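Local coordinates for protein nucleoside phosphorylase, putative (Trypanosoma brucei, PDB 3BJE) that acts as a homodimeric uridine phosphorylase, using phosphate to split uridine reversibly into uracil and ribose 1-phosphate, at residues A[141-151]-A[307-318]; A[190-201]-A[270-281]. All blocks are in the same frame, centred on the assembly; numbering follows the deposited sequence.

Contact 1: residues A[141-151]-A[307-318]; sequences MKIIRLGTCGS and YQAGAACVVVSK. With R1P (1-O-phosphono-alpha-D-ribofuranose), chain C; URA (uracil), chain D.
Gln-308 N donates to Met-141 O, and Ile-143 N to Gln-308 O; bonds of this kind join the parallel strands 142-151 and 308-318. From Met-141 to Cys-149 each residue faces the one 166 positions later. At the far end the pairing shifts by one, so that Gly-150 meets Ser-317. This is a beta bulge: Cys-149 O takes the N-H of Val-316 at 2.9 Å and a weak second bond from Ser-317 N.

Apolar contacts lie at both ends. Met-141 lies alongside Tyr-307, pointing the same way, and lays its CG over the ring face, 3.6 Å from the ring centroid. Its SD stands farther above the same face, a Met-aromatic contact. Near the bulge, Cys-149 SG touches Cys-313 CB at 3.6 Å and also meets Val-315 CG2.

The pair belongs to the central sheet of the phosphorylase superfamily fold, and its C-terminal half lines the active site. Arg-145 is extended from CG to NE, which carries its guanidinium to the ribose 1-phosphate. NH2 of Arg-145 donates to O2P of the ribose 1-phosphate at 2.8 Å, nearly straight at 170°, and NH1 to its O1. Glu-292 and Glu-294 form salt bridges with the same guanidinium and probably steady it. Thr-148 OG1 donates to O3P of the ribose 1-phosphate at 2.8 Å. Uracil packs against the bulge: Gly-150 N lies 3.3 Å from its C4, and Val-316 CG2 lies 3.8 Å from its C6.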
loop_
_atom_site.group_PDB
_atom_site.type_symbol
_atom_site.label_atom_id
_atom_site.label_comp_id
_atom_site.label_asym_id
_atom_site.label_seq_id
_atom_site.Cartn_x
_atom_site.Cartn_y
_atom_site.Cartn_z
ATOM N N MET A 141 -22.401 5.276 -9.570
ATOM C CA MET A 141 -21.342 4.421 -9.078
ATOM C C MET A 141 -21.579 4.090 -7.615
ATOM O O MET A 141 -21.741 4.990 -6.787
ATOM C CB MET A 141 -19.989 5.115 -9.240
ATOM C CG MET A 141 -19.634 5.454 -10.694
ATOM S SD MET A 141 -19.534 3.981 -11.752
ATOM C CE MET A 141 -18.323 2.987 -10.858
ATOM N N LYS A 142 -21.585 2.796 -7.319
ATOM C CA LYS A 142 -21.746 2.282 -5.960
ATOM C C LYS A 142 -20.558 1.349 -5.690
ATOM O O LYS A 142 -20.381 0.359 -6.388
ATOM C CB LYS A 142 -23.033 1.470 -5.826
ATOM C CG LYS A 142 -24.247 1.977 -6.585
ATOM C CD LYS A 142 -24.791 3.240 -6.028
ATOM C CE LYS A 142 -26.120 3.581 -6.717
ATOM N NZ LYS A 142 -26.728 4.796 -6.125
ATOM N N ILE A 143 -19.757 1.666 -4.675
ATOM C CA ILE A 143 -18.536 0.925 -4.381
ATOM C C ILE A 143 -18.519 0.532 -2.907
ATOM O O ILE A 143 -18.587 1.398 -2.036
ATOM C CB ILE A 143 -17.292 1.778 -4.700
ATOM C CG1 ILE A 143 -17.368 2.265 -6.153
ATOM C CG2 ILE A 143 -15.977 0.999 -4.420
ATOM C CD1 ILE A 143 -16.235 3.200 -6.576
ATOM N N ILE A 144 -18.458 -0.766 -2.621
ATOM C CA ILE A 144 -18.410 -1.240 -1.247
ATOM C C ILE A 144 -17.217 -2.148 -1.018
ATOM O O ILE A 144 -17.040 -3.138 -1.697
ATOM C CB ILE A 144 -19.704 -1.983 -0.842
ATOM C CG1 ILE A 144 -20.928 -1.103 -1.135
ATOM C CG2 ILE A 144 -19.669 -2.388 0.679
ATOM C CD1 ILE A 144 -22.257 -1.791 -0.872
ATOM N N ARG A 145 -16.418 -1.795 -0.022
ATOM C CA ARG A 145 -15.341 -2.655 0.438
ATOM C C ARG A 145 -15.896 -3.710 1.372
ATOM O O ARG A 145 -16.639 -3.387 2.284
ATOM C CB ARG A 145 -14.286 -1.826 1.161
ATOM C CG ARG A 145 -13.329 -2.647 2.003
ATOM C CD ARG A 145 -12.112 -1.847 2.407
ATOM N NE ARG A 145 -11.437 -2.433 3.575
ATOM C CZ ARG A 145 -10.822 -3.617 3.585
ATOM N NH1 ARG A 145 -10.275 -4.043 4.711
ATOM N NH2 ARG A 145 -10.744 -4.385 2.486
ATOM N N LEU A 146 -15.551 -4.962 1.114
ATOM C CA LEU A 146 -15.821 -6.065 2.043
ATOM C C LEU A 146 -14.463 -6.617 2.456
ATOM O O LEU A 146 -13.758 -7.236 1.657
ATOM C CB LEU A 146 -16.695 -7.162 1.424
ATOM C CG LEU A 146 -16.875 -8.431 2.281
ATOM C CD1 LEU A 146 -17.366 -8.137 3.719
ATOM C CD2 LEU A 146 -17.809 -9.419 1.604
ATOM N N GLY A 147 -14.080 -6.338 3.704
ATOM C CA GLY A 147 -12.740 -6.619 4.147
ATOM C C GLY A 147 -12.647 -7.346 5.460
ATOM O O GLY A 147 -13.625 -7.923 5.944
ATOM N N THR A 148 -11.435 -7.368 6.005
ATOM C CA THR A 148 -11.197 -7.862 7.354
ATOM C C THR A 148 -10.610 -6.712 8.142
ATOM O O THR A 148 -10.111 -5.759 7.570
ATOM C CB THR A 148 -10.239 -9.072 7.386
ATOM O OG1 THR A 148 -8.957 -8.712 6.846
ATOM C CG2 THR A 148 -10.856 -10.269 6.627
ATOM N N CYS A 149 -10.687 -6.786 9.458
ATOM C CA CYS A 149 -10.191 -5.670 10.263
ATOM C C CYS A 149 -9.904 -6.064 11.692
ATOM O O CYS A 149 -10.211 -7.189 12.129
ATOM C CB CYS A 149 -11.233 -4.547 10.259
ATOM S SG CYS A 149 -12.769 -5.018 11.142
ATOM N N GLY A 150 -9.294 -5.140 12.428
ATOM C CA GLY A 150 -9.205 -5.245 13.880
ATOM C C GLY A 150 -10.252 -4.367 14.530
ATOM O O GLY A 150 -10.789 -3.461 13.877
ATOM N N SER A 151 -10.583 -4.660 15.791
ATOM C CA SER A 151 -11.439 -3.763 16.574
ATOM C C SER A 151 -10.810 -3.430 17.920
ATOM O O SER A 151 -10.400 -4.332 18.650
ATOM C CB SER A 151 -12.827 -4.354 16.817
ATOM O OG SER A 151 -13.598 -3.498 17.656
ATOM N N TYR A 307 -18.974 9.543 -6.301
ATOM C CA TYR A 307 -19.389 8.151 -6.313
ATOM C C TYR A 307 -19.811 7.756 -4.901
ATOM O O TYR A 307 -19.210 8.222 -3.927
ATOM C CB TYR A 307 -18.240 7.240 -6.741
ATOM C CG TYR A 307 -17.640 7.477 -8.123
ATOM C CD1 TYR A 307 -18.226 8.345 -9.041
ATOM C CD2 TYR A 307 -16.502 6.790 -8.525
ATOM C CE1 TYR A 307 -17.679 8.532 -10.309
ATOM C CE2 TYR A 307 -15.931 6.985 -9.798
ATOM C CZ TYR A 307 -16.521 7.859 -10.682
ATOM O OH TYR A 307 -15.980 8.055 -11.947
ATOM N N GLN A 308 -20.826 6.907 -4.782
ATOM C CA GLN A 308 -21.309 6.450 -3.483
ATOM C C GLN A 308 -20.444 5.293 -3.030
ATOM O O GLN A 308 -20.337 4.291 -3.743
ATOM C CB GLN A 308 -22.752 5.989 -3.580
ATOM C CG GLN A 308 -23.679 7.034 -4.176
ATOM C CD GLN A 308 -25.146 6.722 -3.912
ATOM O OE1 GLN A 308 -25.496 5.613 -3.501
ATOM N NE2 GLN A 308 -25.999 7.717 -4.114
ATOM N N ALA A 309 -19.825 5.422 -1.857
ATOM C CA ALA A 309 -18.929 4.388 -1.369
ATOM C C ALA A 309 -19.123 4.126 0.116
ATOM O O ALA A 309 -19.619 4.973 0.863
ATOM C CB ALA A 309 -17.473 4.742 -1.665
ATOM N N GLY A 310 -18.699 2.936 0.528
ATOM C CA GLY A 310 -18.621 2.584 1.936
ATOM C C GLY A 310 -17.843 1.302 2.147
ATOM O O GLY A 310 -17.163 0.812 1.258
ATOM N N ALA A 311 -17.957 0.736 3.337
ATOM C CA ALA A 311 -17.121 -0.402 3.699
ATOM C C ALA A 311 -17.752 -1.171 4.844
ATOM O O ALA A 311 -18.459 -0.602 5.687
ATOM C CB ALA A 311 -15.714 0.089 4.113
ATOM N N ALA A 312 -17.495 -2.471 4.861
ATOM C CA ALA A 312 -17.903 -3.326 5.961
ATOM C C ALA A 312 -16.826 -4.379 6.068
ATOM O O ALA A 312 -16.435 -4.949 5.062
ATOM C CB ALA A 312 -19.264 -3.974 5.696
ATOM N N CYS A 313 -16.342 -4.641 7.279
ATOM C CA CYS A 313 -15.216 -5.547 7.449
ATOM C C CYS A 313 -15.458 -6.521 8.578
ATOM O O CYS A 313 -15.926 -6.122 9.627
ATOM C CB CYS A 313 -13.947 -4.758 7.756
ATOM S SG CYS A 313 -13.449 -3.569 6.485
ATOM N N VAL A 314 -15.101 -7.783 8.357
ATOM C CA VAL A 314 -15.213 -8.808 9.368
ATOM C C VAL A 314 -14.097 -8.626 10.408
ATOM O O VAL A 314 -12.925 -8.508 10.054
ATOM C CB VAL A 314 -15.141 -10.234 8.721
ATOM C CG1 VAL A 314 -15.212 -11.344 9.770
ATOM C CG2 VAL A 314 -16.259 -10.420 7.688
ATOM N N VAL A 315 -14.471 -8.649 11.689
ATOM C CA VAL A 315 -13.498 -8.444 12.770
ATOM C C VAL A 315 -12.725 -9.738 12.992
ATOM O O VAL A 315 -13.260 -10.696 13.540
ATOM C CB VAL A 315 -14.183 -7.963 14.070
ATOM C CG1 VAL A 315 -13.179 -7.816 15.244
ATOM C CG2 VAL A 315 -14.901 -6.651 13.828
ATOM N N VAL A 316 -11.474 -9.773 12.537
ATOM C CA VAL A 316 -10.622 -10.959 12.674
ATOM C C VAL A 316 -9.550 -10.818 13.757
ATOM O O VAL A 316 -8.854 -11.781 14.072
ATOM C CB VAL A 316 -9.946 -11.326 11.346
ATOM C CG1 VAL A 316 -10.991 -11.596 10.260
ATOM C CG2 VAL A 316 -8.983 -10.213 10.903
ATOM N N SER A 317 -9.423 -9.625 14.325
ATOM C CA SER A 317 -8.475 -9.401 15.403
ATOM C C SER A 317 -9.133 -8.558 16.473
ATOM O O SER A 317 -9.607 -7.456 16.213
ATOM C CB SER A 317 -7.225 -8.697 14.888
ATOM O OG SER A 317 -6.359 -8.381 15.965
ATOM N N LYS A 318 -9.195 -9.099 17.682
ATOM C CA LYS A 318 -9.681 -8.340 18.813
ATOM C C LYS A 318 -8.432 -7.933 19.538
ATOM O O LYS A 318 -7.668 -8.770 20.018
ATOM C CB LYS A 318 -10.603 -9.159 19.715
ATOM C CG LYS A 318 -12.064 -9.217 19.248
ATOM C CD LYS A 318 -12.764 -7.846 19.159
ATOM C CE LYS A 318 -12.857 -7.083 20.482
ATOM N NZ LYS A 318 -13.975 -7.532 21.352
HETATM C C5 R1P C . -4.096 -6.713 6.207
HETATM O O5 R1P C . -4.001 -8.063 6.685
HETATM C C4 R1P C . -5.200 -6.589 5.173
HETATM O O4 R1P C . -6.435 -7.154 5.648
HETATM C C1 R1P C . -7.471 -6.166 5.663
HETATM C C2 R1P C . -6.697 -4.838 5.741
HETATM O O2 R1P C . -7.432 -3.635 5.418
HETATM C C3 R1P C . -5.502 -5.140 4.833
HETATM O O3 R1P C . -5.836 -5.056 3.437
HETATM O O1 R1P C . -8.403 -6.273 4.536
HETATM P P R1P C . -8.503 -7.430 3.411
HETATM O O1P R1P C . -7.151 -7.232 2.711
HETATM O O2P R1P C . -9.696 -7.014 2.568
HETATM O O3P R1P C . -8.608 -8.770 4.064
HETATM N N1 URA D . -6.619 -6.072 9.181
HETATM C C2 URA D . -5.993 -4.986 9.687
HETATM O O2 URA D . -5.598 -4.037 8.938
HETATM N N3 URA D . -5.764 -4.907 10.988
HETATM C C4 URA D . -6.137 -5.893 11.826
HETATM O O4 URA D . -5.899 -5.758 13.039
HETATM C C5 URA D . -6.765 -7.018 11.328
HETATM C C6 URA D . -6.998 -7.083 9.968
#

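Contact 2: residues A[190-201]-A[270-281]; sequences EIRRIVREQTGL and MVEELGSLKFNL
Helix 190-198 runs nearly antiparallel to strand 279-281, at 165° with 8.6 Å between axes, and Thr-199 and Gly-200 then pass beside helix 270-276. Phe-279 is the main apolar partner of the helix. Ile-191 CG1 sits over one face of its ring, 4.0 Å from the centroid. Ile-194 comes to the ring edge, with CG2 3.7 Å from Phe-279 CE1. Val-195 CG2 meets Phe-279 CZ and also Leu-277 CD1. Leu-277 CD2 lies against Ile-194 CG2 and the side chain of Gln-198.

The arrangement is a helix packed over a short strand of the phosphorylase fold; strand 279-281 pairs antiparallel with strand 284-292. Thr-199 forms an ST turn. Its chi1 of 79° places OG1 between the backbone N and the carbonyl carbon, where it accepts from Leu-201 N. The same OG1 donates to Val-195 O at 2.7 Å.

The direct polar link is one bond: Gly-200 N donates to Glu-273 OE1 at 2.7 Å, almost straight at 176°, on the syn side of the carboxylate but well out of its plane. The side chain of Glu-273, extended beyond CG, carries OE1 to Gly-200. Waters add further links. One joins Glu-190 OE2 to Asn-280 N. Two others donate to Gln-198 OE1; one accepts from Lys-278 N, the other donates to Ser-276 OG. Arg-193 holds the Glu-190 carboxylate side-on through NE and NH2, and its NH1 forms a salt bridge with Glu-197.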
loop_
_atom_site.group_PDB
_atom_site.type_symbol
_atom_site.label_atom_id
_atom_site.label_comp_id
_atom_site.label_asym_id
_atom_site.label_seq_id
_atom_site.Cartn_x
_atom_site.Cartn_y
_atom_site.Cartn_z
ATOM N N GLU A 190 -15.630 17.499 14.600
ATOM C CA GLU A 190 -15.643 17.037 15.983
ATOM C C GLU A 190 -14.790 15.774 16.155
ATOM O O GLU A 190 -14.011 15.660 17.104
ATOM C CB GLU A 190 -17.087 16.787 16.434
ATOM C CG GLU A 190 -17.235 16.329 17.881
ATOM C CD GLU A 190 -16.765 17.351 18.924
ATOM O OE1 GLU A 190 -16.377 18.503 18.579
ATOM O OE2 GLU A 190 -16.785 16.975 20.114
ATOM N N ILE A 191 -14.912 14.833 15.217
ATOM C CA ILE A 191 -14.064 13.636 15.241
ATOM C C ILE A 191 -12.589 14.044 15.212
ATOM O O ILE A 191 -11.801 13.586 16.028
ATOM C CB ILE A 191 -14.391 12.665 14.063
ATOM C CG1 ILE A 191 -15.759 12.015 14.281
ATOM C CG2 ILE A 191 -13.296 11.600 13.913
ATOM C CD1 ILE A 191 -16.303 11.248 13.072
ATOM N N ARG A 192 -12.218 14.909 14.276
ATOM C CA ARG A 192 -10.822 15.311 14.171
ATOM C C ARG A 192 -10.344 15.973 15.462
ATOM O O ARG A 192 -9.233 15.687 15.925
ATOM C CB ARG A 192 -10.582 16.245 12.997
ATOM C CG ARG A 192 -9.114 16.355 12.696
ATOM C CD ARG A 192 -8.850 17.161 11.456
ATOM N NE ARG A 192 -7.432 17.071 11.108
ATOM C CZ ARG A 192 -6.472 17.814 11.643
ATOM N NH1 ARG A 192 -6.741 18.734 12.562
ATOM N NH2 ARG A 192 -5.222 17.641 11.246
ATOM N N ARG A 193 -11.170 16.847 16.036
ATOM C CA ARG A 193 -10.811 17.552 17.270
ATOM C C ARG A 193 -10.555 16.549 18.394
ATOM O O ARG A 193 -9.550 16.646 19.099
ATOM C CB ARG A 193 -11.912 18.551 17.695
ATOM C CG ARG A 193 -11.598 19.311 18.978
ATOM C CD ARG A 193 -12.771 20.155 19.432
ATOM N NE ARG A 193 -13.833 19.382 20.080
ATOM C CZ ARG A 193 -13.881 19.092 21.383
ATOM N NH1 ARG A 193 -12.898 19.452 22.203
ATOM N NH2 ARG A 193 -14.910 18.403 21.869
ATOM N N ILE A 194 -11.467 15.603 18.578
ATOM C CA ILE A 194 -11.344 14.636 19.654
ATOM C C ILE A 194 -10.119 13.757 19.447
ATOM O O ILE A 194 -9.328 13.554 20.360
ATOM C CB ILE A 194 -12.636 13.787 19.797
ATOM C CG1 ILE A 194 -13.787 14.651 20.309
ATOM C CG2 ILE A 194 -12.434 12.595 20.732
ATOM C CD1 ILE A 194 -13.654 15.092 21.771
ATOM N N VAL A 195 -9.930 13.258 18.234
ATOM C CA VAL A 195 -8.771 12.406 17.957
ATOM C C VAL A 195 -7.450 13.168 18.164
ATOM O O VAL A 195 -6.501 12.631 18.742
ATOM C CB VAL A 195 -8.824 11.818 16.514
ATOM C CG1 VAL A 195 -7.526 11.074 16.192
ATOM C CG2 VAL A 195 -10.011 10.871 16.373
ATOM N N ARG A 196 -7.372 14.405 17.688
ATOM C CA ARG A 196 -6.163 15.212 17.865
ATOM C C ARG A 196 -5.880 15.573 19.329
ATOM O O ARG A 196 -4.711 15.699 19.714
ATOM C CB ARG A 196 -6.262 16.487 17.025
ATOM C CG ARG A 196 -6.215 16.227 15.526
ATOM C CD ARG A 196 -4.797 16.172 15.024
ATOM N NE ARG A 196 -4.165 17.481 15.192
ATOM C CZ ARG A 196 -2.897 17.744 14.888
ATOM N NH1 ARG A 196 -2.125 16.801 14.368
ATOM N NH2 ARG A 196 -2.410 18.968 15.083
ATOM N N GLU A 197 -6.922 15.760 20.135
ATOM C CA GLU A 197 -6.743 16.217 21.515
ATOM C C GLU A 197 -6.506 15.074 22.481
ATOM O O GLU A 197 -5.766 15.224 23.454
ATOM C CB GLU A 197 -7.942 17.065 21.967
ATOM C CG GLU A 197 -7.958 18.422 21.265
ATOM C CD GLU A 197 -9.144 19.319 21.626
ATOM O OE1 GLU A 197 -10.052 18.893 22.372
ATOM O OE2 GLU A 197 -9.160 20.471 21.135
ATOM N N GLN A 198 -7.095 13.925 22.169
ATOM C CA GLN A 198 -7.173 12.798 23.093
ATOM C C GLN A 198 -6.426 11.539 22.649
ATOM O O GLN A 198 -6.638 10.473 23.234
ATOM C CB GLN A 198 -8.635 12.446 23.342
ATOM C CG GLN A 198 -9.419 13.567 24.024
ATOM C CD GLN A 198 -10.868 13.218 24.252
ATOM O OE1 GLN A 198 -11.233 12.038 24.290
ATOM N NE2 GLN A 198 -11.711 14.244 24.396
ATOM N N THR A 199 -5.569 11.635 21.632
ATOM C CA THR A 199 -4.736 10.499 21.270
ATOM C C THR A 199 -3.375 10.964 20.783
ATOM O O THR A 199 -3.171 12.132 20.479
ATOM C CB THR A 199 -5.343 9.640 20.127
ATOM O OG1 THR A 199 -5.125 10.267 18.856
ATOM C CG2 THR A 199 -6.839 9.401 20.306
ATOM N N GLY A 200 -2.450 10.017 20.666
ATOM C CA GLY A 200 -1.135 10.287 20.100
ATOM C C GLY A 200 -1.140 10.696 18.645
ATOM O O GLY A 200 -0.106 11.118 18.116
ATOM N N LEU A 201 -2.298 10.581 17.982
ATOM C CA LEU A 201 -2.445 11.154 16.633
ATOM C C LEU A 201 -2.382 12.687 16.667
ATOM O O LEU A 201 -2.392 13.313 15.620
ATOM C CB LEU A 201 -3.721 10.673 15.957
ATOM C CG LEU A 201 -3.704 9.151 15.705
ATOM C CD1 LEU A 201 -5.107 8.628 15.440
ATOM C CD2 LEU A 201 -2.764 8.733 14.542
ATOM N N MET A 270 -2.069 3.064 20.593
ATOM C CA MET A 270 -3.137 3.410 19.648
ATOM C C MET A 270 -4.463 2.711 19.936
ATOM O O MET A 270 -5.522 3.335 19.895
ATOM C CB MET A 270 -2.707 3.110 18.207
ATOM C CG MET A 270 -3.732 3.597 17.186
ATOM S SD MET A 270 -3.262 3.202 15.493
ATOM C CE MET A 270 -1.942 4.374 15.174
ATOM N N VAL A 271 -4.424 1.411 20.205
ATOM C CA VAL A 271 -5.671 0.673 20.356
ATOM C C VAL A 271 -6.486 1.166 21.558
ATOM O O VAL A 271 -7.659 1.485 21.428
ATOM C CB VAL A 271 -5.400 -0.844 20.467
ATOM C CG1 VAL A 271 -6.556 -1.565 21.137
ATOM C CG2 VAL A 271 -5.155 -1.404 19.100
ATOM N N GLU A 272 -5.858 1.237 22.721
ATOM C CA GLU A 272 -6.526 1.703 23.926
ATOM C C GLU A 272 -6.961 3.148 23.810
ATOM O O GLU A 272 -8.056 3.499 24.262
ATOM C CB GLU A 272 -5.631 1.515 25.159
ATOM C CG GLU A 272 -5.575 0.082 25.674
ATOM C CD GLU A 272 -4.945 -0.022 27.070
ATOM O OE1 GLU A 272 -3.705 0.040 27.160
ATOM O OE2 GLU A 272 -5.688 -0.188 28.064
ATOM N N GLU A 273 -6.127 3.977 23.178
ATOM C CA GLU A 273 -6.485 5.378 22.969
ATOM C C GLU A 273 -7.737 5.501 22.091
ATOM O O GLU A 273 -8.739 6.132 22.485
ATOM C CB GLU A 273 -5.329 6.168 22.372
ATOM C CG GLU A 273 -4.139 6.287 23.282
ATOM C CD GLU A 273 -2.983 7.062 22.652
ATOM O OE1 GLU A 273 -3.151 7.511 21.518
ATOM O OE2 GLU A 273 -1.922 7.223 23.301
ATOM N N LEU A 274 -7.693 4.883 20.916
ATOM C CA LEU A 274 -8.855 4.925 20.017
ATOM C C LEU A 274 -10.094 4.332 20.664
ATOM O O LEU A 274 -11.203 4.826 20.465
ATOM C CB LEU A 274 -8.582 4.184 18.712
ATOM C CG LEU A 274 -7.598 4.873 17.779
ATOM C CD1 LEU A 274 -7.312 3.977 16.567
ATOM C CD2 LEU A 274 -8.095 6.240 17.315
ATOM N N GLY A 275 -9.910 3.247 21.411
ATOM C CA GLY A 275 -11.014 2.591 22.097
ATOM C C GLY A 275 -11.679 3.426 23.170
ATOM O O GLY A 275 -12.832 3.123 23.562
ATOM N N SER A 276 -10.980 4.453 23.675
ATOM C CA SER A 276 -11.504 5.279 24.789
ATOM C C SER A 276 -12.420 6.394 24.279
ATOM O O SER A 276 -13.135 7.024 25.070
ATOM C CB SER A 276 -10.359 5.895 25.581
ATOM O OG SER A 276 -9.718 6.928 24.853
ATOM N N LEU A 277 -12.394 6.634 22.969
ATOM C CA LEU A 277 -13.058 7.795 22.390
ATOM C C LEU A 277 -14.566 7.605 22.263
ATOM O O LEU A 277 -15.060 6.504 21.972
ATOM C CB LEU A 277 -12.467 8.170 21.021
ATOM C CG LEU A 277 -10.949 8.347 20.933
ATOM C CD1 LEU A 277 -10.552 8.781 19.570
ATOM C CD2 LEU A 277 -10.479 9.378 21.962
ATOM N N LYS A 278 -15.277 8.711 22.466
ATOM C CA LYS A 278 -16.687 8.801 22.203
ATOM C C LYS A 278 -16.898 10.102 21.451
ATOM O O LYS A 278 -16.457 11.164 21.899
ATOM C CB LYS A 278 -17.466 8.791 23.517
ATOM C CG LYS A 278 -17.389 7.463 24.240
ATOM C CD LYS A 278 -18.236 7.445 25.498
ATOM C CE LYS A 278 -18.309 6.033 26.071
ATOM N NZ LYS A 278 -18.888 5.051 25.091
ATOM N N PHE A 279 -17.535 10.016 20.290
ATOM C CA PHE A 279 -17.816 11.184 19.489
ATOM C C PHE A 279 -19.271 11.538 19.677
ATOM O O PHE A 279 -20.143 10.749 19.338
ATOM C CB PHE A 279 -17.538 10.897 18.012
ATOM C CG PHE A 279 -16.156 10.337 17.748
ATOM C CD1 PHE A 279 -15.027 11.018 18.183
ATOM C CD2 PHE A 279 -15.992 9.132 17.078
ATOM C CE1 PHE A 279 -13.778 10.521 17.967
ATOM C CE2 PHE A 279 -14.717 8.622 16.841
ATOM C CZ PHE A 279 -13.609 9.323 17.283
ATOM N N ASN A 280 -19.520 12.725 20.220
ATOM C CA ASN A 280 -20.883 13.236 20.384
ATOM C C ASN A 280 -21.290 13.933 19.100
ATOM O O ASN A 280 -21.034 15.123 18.912
ATOM C CB ASN A 280 -20.936 14.185 21.569
ATOM C CG ASN A 280 -20.663 13.479 22.882
ATOM O OD1 ASN A 280 -21.232 12.421 23.159
ATOM N ND2 ASN A 280 -19.780 14.051 23.693
ATOM N N LEU A 281 -21.904 13.174 18.201
ATOM C CA LEU A 281 -22.190 13.656 16.857
ATOM C C LEU A 281 -23.673 13.993 16.659
ATOM O O LEU A 281 -24.517 13.707 17.518
ATOM C CB LEU A 281 -21.694 12.636 15.832
ATOM C CG LEU A 281 -20.202 12.311 15.969
ATOM C CD1 LEU A 281 -19.749 11.358 14.864
ATOM C CD2 LEU A 281 -19.364 13.583 15.906
HETATM O O HOH W 1 -17.415 14.530 20.923
HETATM O O HOH W 2 -13.819 11.037 23.800
HETATM O O HOH W 3 -10.266 9.706 25.774
#

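In the fold
The centre of contact 1 lies about 5 Å from the centre of the chain, and that of contact 2 about 21 Å. The two contact centres are about 21 Å apart. Their nearest atoms come to about 5 Å without touching. In sequence, both segments of contact 2 fall between strands 142-151 and 308-318. Strand 161-169 connects the regions in space: it pairs with strand 308-318, and Ile-191 and Leu-281 pack on it. Contact 1 supplies residues to both ligand pockets. Contact 2 lies away from the annotated sites, with the Met-270 side chain about 10 Å from uracil. There Leu-201 and Met-270 pack on Tyr-176 of the second subunit.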